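Local coordinates for protein CRISPR-associated endonuclease Cas2 2 (Thermus thermophilus, PDB 1ZPW) that probably acts as a metal-dependent endoribonuclease in CRISPR adaptive immunity and, as a homodimer, assembles with a Cas1 homodimer into a heterotetramer, at residues L56-L59 / G60-A63; Y40-E43 / R44-E47. All blocks are in the same frame, centred on the assembly; numbering follows the deposited sequence.

Contacts 1 and 2 sit at the two ends of helix 43-56, the second helix of the ferredoxin-like Cas2 fold. Contact 2 (40-47) is where strand 36-41 gives way to the helix, and contact 1 (56-63) is the loop that leaves it for strand 63-68. They do not touch: their centres are 21 Å apart and their nearest atoms about 11 Å. Only contact 1 approaches the predicted catalytic site, since the side chain of Asp-62 lies about 7 Å from that of Asp-11, the predicted magnesium ligand. In each contact an aspartate carboxylate accepts a backbone N-H, at the N-cap in contact 2 and across a loop in contact 1.

Contact 1: L56-L59 / G60-A63; sequences LLDL and GQDA
Asp-58 and Asp-62 are joined in both directions, the backbone N of Asp-58 giving a hydrogen bond to OD2 of Asp-62 at 2.8 Å and the backbone N of Asp-62 giving one to the carbonyl O of Asp-58 at 2.9 Å. The same carbonyl also accepts from Gln-61 N, likewise at 2.9 Å. One oxygen is thus held by two consecutive N-H groups: the bond from Gln-61 closes a beta turn over 58-61, and that from Asp-62 the wider alpha turn over 58-62. The two donors come from different directions: Asp-62 N lies nearly on the extension of the C=O bond (175°), whereas Gln-61 N stands 51° out of the carbonyl plane. Phi and psi of Leu-59 and Gly-60 at the turn's two central positions are close to those of a type I turn.

The side chain of Asp-58 adds an Asx turn closed by a weak bond: its CG lies opposite the backbone N (chi1 -176°), which sends OD1 forward over the turn to Gly-60 N at 3.1 Å, bent at the hydrogen. Asp-62, the buried residue here, turns its carboxylate back toward the start of the loop. The N-H of Asp-58 meets OD2 from above the carboxylate plane, and beside this bond CD2 of Leu-57 packs on CB of Asp-62 at 4.0 Å. OD2 has a second partner in the salt bridge to NE of Arg-17, which would partly balance the buried negative charge.

The loop carries the chain from helix 43-56 into strand 63-68. Leu-57 rests on Leu-21 of helix 15-26 and on Ile-12, and Asp-62 packs against Ile-12 and Pro-13. Ala-63 is backbone hydrogen-bonded to Asp-11, where strand 63-68 begins its antiparallel run beside strand 4-11, at the end that carries the predicted metal ligand.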
loop_
_atom_site.group_PDB
_atom_site.type_symbol
_atom_site.label_atom_id
_atom_site.label_comp_id
_atom_site.label_asym_id
_atom_site.label_seq_id
_atom_site.Cartn_x
_atom_site.Cartn_y
_atom_site.Cartn_z
ATOM N N LEU A 56 -5.870 -9.166 -8.236
ATOM C CA LEU A 56 -5.038 -10.081 -7.442
ATOM C C LEU A 56 -5.686 -10.622 -6.195
ATOM O O LEU A 56 -5.357 -11.749 -5.785
ATOM C CB LEU A 56 -3.740 -9.380 -7.006
ATOM C CG LEU A 56 -2.814 -8.879 -8.111
ATOM C CD1 LEU A 56 -1.632 -8.096 -7.534
ATOM C CD2 LEU A 56 -2.316 -9.995 -9.003
ATOM N N LEU A 57 -6.533 -9.821 -5.568
ATOM C CA LEU A 57 -7.068 -10.130 -4.230
ATOM C C LEU A 57 -8.229 -11.106 -4.278
ATOM O O LEU A 57 -9.024 -11.095 -5.225
ATOM C CB LEU A 57 -7.543 -8.860 -3.508
ATOM C CG LEU A 57 -6.625 -7.634 -3.330
ATOM C CD1 LEU A 57 -7.441 -6.362 -3.158
ATOM C CD2 LEU A 57 -5.771 -7.821 -2.156
ATOM N N ASP A 58 -8.349 -11.914 -3.231
ATOM C CA ASP A 58 -9.536 -12.713 -2.977
ATOM C C ASP A 58 -10.391 -11.860 -2.073
ATOM O O ASP A 58 -10.115 -11.727 -0.886
ATOM C CB ASP A 58 -9.133 -13.993 -2.247
ATOM C CG ASP A 58 -10.306 -14.953 -2.009
ATOM O OD1 ASP A 58 -11.364 -14.541 -1.493
ATOM O OD2 ASP A 58 -10.215 -16.158 -2.287
ATOM N N LEU A 59 -11.426 -11.222 -2.605
ATOM C CA LEU A 59 -12.057 -10.185 -1.759
ATOM C C LEU A 59 -12.950 -10.755 -0.635
ATOM O O LEU A 59 -13.405 -10.012 0.231
ATOM C CB LEU A 59 -12.680 -9.024 -2.584
ATOM C CG LEU A 59 -11.675 -8.017 -3.211
ATOM C CD1 LEU A 59 -12.237 -6.604 -3.374
ATOM C CD2 LEU A 59 -10.355 -7.905 -2.469
ATOM N N GLY A 60 -13.109 -12.077 -0.609
ATOM C CA GLY A 60 -13.687 -12.756 0.538
ATOM C C GLY A 60 -12.724 -13.079 1.671
ATOM O O GLY A 60 -13.176 -13.378 2.781
ATOM N N GLN A 61 -11.414 -13.026 1.408
ATOM C CA GLN A 61 -10.403 -13.352 2.427
ATOM C C GLN A 61 -9.441 -12.204 2.757
ATOM O O GLN A 61 -8.859 -12.187 3.857
ATOM C CB GLN A 61 -9.541 -14.541 2.016
ATOM C CG GLN A 61 -10.253 -15.876 1.986
ATOM C CD GLN A 61 -9.296 -17.073 1.801
ATOM O OE1 GLN A 61 -9.757 -18.217 1.740
ATOM N NE2 GLN A 61 -7.982 -16.819 1.717
ATOM N N ASP A 62 -9.233 -11.319 1.802
ATOM C CA ASP A 62 -8.117 -10.357 1.848
ATOM C C ASP A 62 -8.633 -8.988 2.211
ATOM O O ASP A 62 -9.809 -8.673 1.949
ATOM C CB ASP A 62 -7.505 -10.240 0.456
ATOM C CG ASP A 62 -6.805 -11.482 0.015
ATOM O OD1 ASP A 62 -6.550 -12.395 0.861
ATOM O OD2 ASP A 62 -6.470 -11.626 -1.159
ATOM N N ALA A 63 -7.771 -8.173 2.819
ATOM C CA ALA A 63 -8.104 -6.779 3.118
ATOM C C ALA A 63 -7.006 -5.849 2.645
ATOM O O ALA A 63 -5.838 -6.081 2.884
ATOM C CB ALA A 63 -8.269 -6.608 4.599
#

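Contact 2: Y40-E43 / R44-E47; sequences YLDE and RLLE
From Leu-41 at the end of strand 36-41 the backbone turns through an extended Asp-42 into helix 43-56, bringing the CA atoms of Leu-41 and Leu-45 to within 5.3 Å of each other. Asp-42 is the N-cap of the helix, and Leu-41 and Leu-46 form a hydrophobic staple, the pairing of the residue before the cap with the fourth residue of the helix.

The capping bond runs from Leu-45 N to OD2 of Asp-42, 3.0 Å long and nearly straight at 166°. With CG of Asp-42 between its own backbone N and carbonyl carbon (chi1 57°), the carboxylate reaches back to the first turn; OD2 then receives the N-H almost in line with its C-O bond. The main chain repeats the tie, with Leu-46 N bonded to Asp-42 O at 2.8 Å and Glu-47 N to Glu-43 O at 3.0 Å. Asp-42 therefore holds two successive amides of the first turn, one by its side chain and one by its carbonyl. Its own N is buried here and has no partner in the model. A carboxylate at this end would be expected to interact favourably with the helix dipole.

In the staple, methyl CD1 of Leu-41 meets CD1 of Leu-46 at 3.9 Å, the two side chains running roughly perpendicular. Outside the staple proper, the other methyl of Leu-41, CD2, touches CB of Leu-45 at the same distance, so the fork of Leu-41 spans two adjacent helix residues. Leu-41 and Leu-46 also both pack on Tyr-6 of strand 4-11, tying the start of the helix to the sheet. The exposed Glu-43 runs alongside Leu-46 in the same direction, its OE1 4.0 Å from methyl CD2 of Leu-46.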
loop_
_atom_site.group_PDB
_atom_site.type_symbol
_atom_site.label_atom_id
_atom_site.label_comp_id
_atom_site.label_asym_id
_atom_site.label_seq_id
_atom_site.Cartn_x
_atom_site.Cartn_y
_atom_site.Cartn_z
ATOM N N TYR A 40 3.077 7.506 -3.299
ATOM C CA TYR A 40 2.624 8.820 -3.733
ATOM C C TYR A 40 1.730 8.652 -4.930
ATOM O O TYR A 40 2.158 8.093 -5.938
ATOM C CB TYR A 40 3.826 9.725 -4.085
ATOM C CG TYR A 40 4.426 10.288 -2.832
ATOM C CD1 TYR A 40 3.892 11.440 -2.257
ATOM C CD2 TYR A 40 5.456 9.644 -2.208
ATOM C CE1 TYR A 40 4.408 11.959 -1.088
ATOM C CE2 TYR A 40 5.974 10.139 -1.012
ATOM C CZ TYR A 40 5.440 11.297 -0.478
ATOM O OH TYR A 40 5.948 11.805 0.702
ATOM N N LEU A 41 0.481 9.080 -4.807
ATOM C CA LEU A 41 -0.528 8.814 -5.844
ATOM C C LEU A 41 -1.314 10.060 -6.127
ATOM O O LEU A 41 -1.585 10.884 -5.218
ATOM C CB LEU A 41 -1.528 7.725 -5.396
ATOM C CG LEU A 41 -0.924 6.394 -4.917
ATOM C CD1 LEU A 41 -1.966 5.600 -4.092
ATOM C CD2 LEU A 41 -0.318 5.592 -6.028
ATOM N N ASP A 42 -1.717 10.200 -7.381
ATOM C CA ASP A 42 -2.804 11.116 -7.676
ATOM C C ASP A 42 -4.047 10.296 -8.035
ATOM O O ASP A 42 -4.036 9.064 -7.930
ATOM C CB ASP A 42 -2.405 12.088 -8.796
ATOM C CG ASP A 42 -1.987 11.388 -10.059
ATOM O OD1 ASP A 42 -1.408 12.082 -10.929
ATOM O OD2 ASP A 42 -2.179 10.161 -10.297
ATOM N N GLU A 43 -5.130 10.966 -8.434
ATOM C CA GLU A 43 -6.358 10.254 -8.756
ATOM C C GLU A 43 -6.157 9.131 -9.770
ATOM O O GLU A 43 -6.674 8.028 -9.578
ATOM C CB GLU A 43 -7.462 11.215 -9.223
ATOM C CG GLU A 43 -8.829 10.833 -8.664
ATOM C CD GLU A 43 -8.866 10.809 -7.133
ATOM O OE1 GLU A 43 -9.456 9.855 -6.545
ATOM O OE2 GLU A 43 -8.307 11.747 -6.512
ATOM N N ARG A 44 -5.383 9.402 -10.819
ATOM C CA ARG A 44 -5.193 8.432 -11.878
ATOM C C ARG A 44 -4.403 7.193 -11.397
ATOM O O ARG A 44 -4.768 6.032 -11.677
ATOM C CB ARG A 44 -4.469 9.083 -13.048
ATOM C CG ARG A 44 -4.183 8.069 -14.151
ATOM C CD ARG A 44 -3.211 8.526 -15.244
ATOM N NE ARG A 44 -1.812 8.665 -14.811
ATOM C CZ ARG A 44 -0.922 7.677 -14.750
ATOM N NH1 ARG A 44 -1.262 6.423 -15.058
ATOM N NH2 ARG A 44 0.322 7.945 -14.362
ATOM N N LEU A 45 -3.330 7.450 -10.660
ATOM C CA LEU A 45 -2.522 6.349 -10.153
ATOM C C LEU A 45 -3.258 5.573 -9.081
ATOM O O LEU A 45 -3.074 4.361 -8.946
ATOM C CB LEU A 45 -1.192 6.850 -9.597
ATOM C CG LEU A 45 -0.118 7.271 -10.597
ATOM C CD1 LEU A 45 1.014 7.970 -9.829
ATOM C CD2 LEU A 45 0.422 6.088 -11.397
ATOM N N LEU A 46 -4.055 6.267 -8.299
ATOM C CA LEU A 46 -4.853 5.582 -7.260
ATOM C C LEU A 46 -5.831 4.609 -7.915
ATOM O O LEU A 46 -5.938 3.444 -7.526
ATOM C CB LEU A 46 -5.539 6.616 -6.365
ATOM C CG LEU A 46 -6.530 6.150 -5.306
ATOM C CD1 LEU A 46 -5.835 5.149 -4.379
ATOM C CD2 LEU A 46 -6.997 7.376 -4.549
ATOM N N GLU A 47 -6.541 5.078 -8.941
ATOM C CA GLU A 47 -7.469 4.216 -9.653
ATOM C C GLU A 47 -6.735 3.022 -10.269
ATOM O O GLU A 47 -7.240 1.919 -10.256
ATOM C CB GLU A 47 -8.155 5.037 -10.746
ATOM C CG GLU A 47 -9.171 4.228 -11.499
ATOM C CD GLU A 47 -9.746 4.958 -12.698
ATOM O OE1 GLU A 47 -10.974 4.988 -12.794
ATOM O OE2 GLU A 47 -8.972 5.483 -13.526
#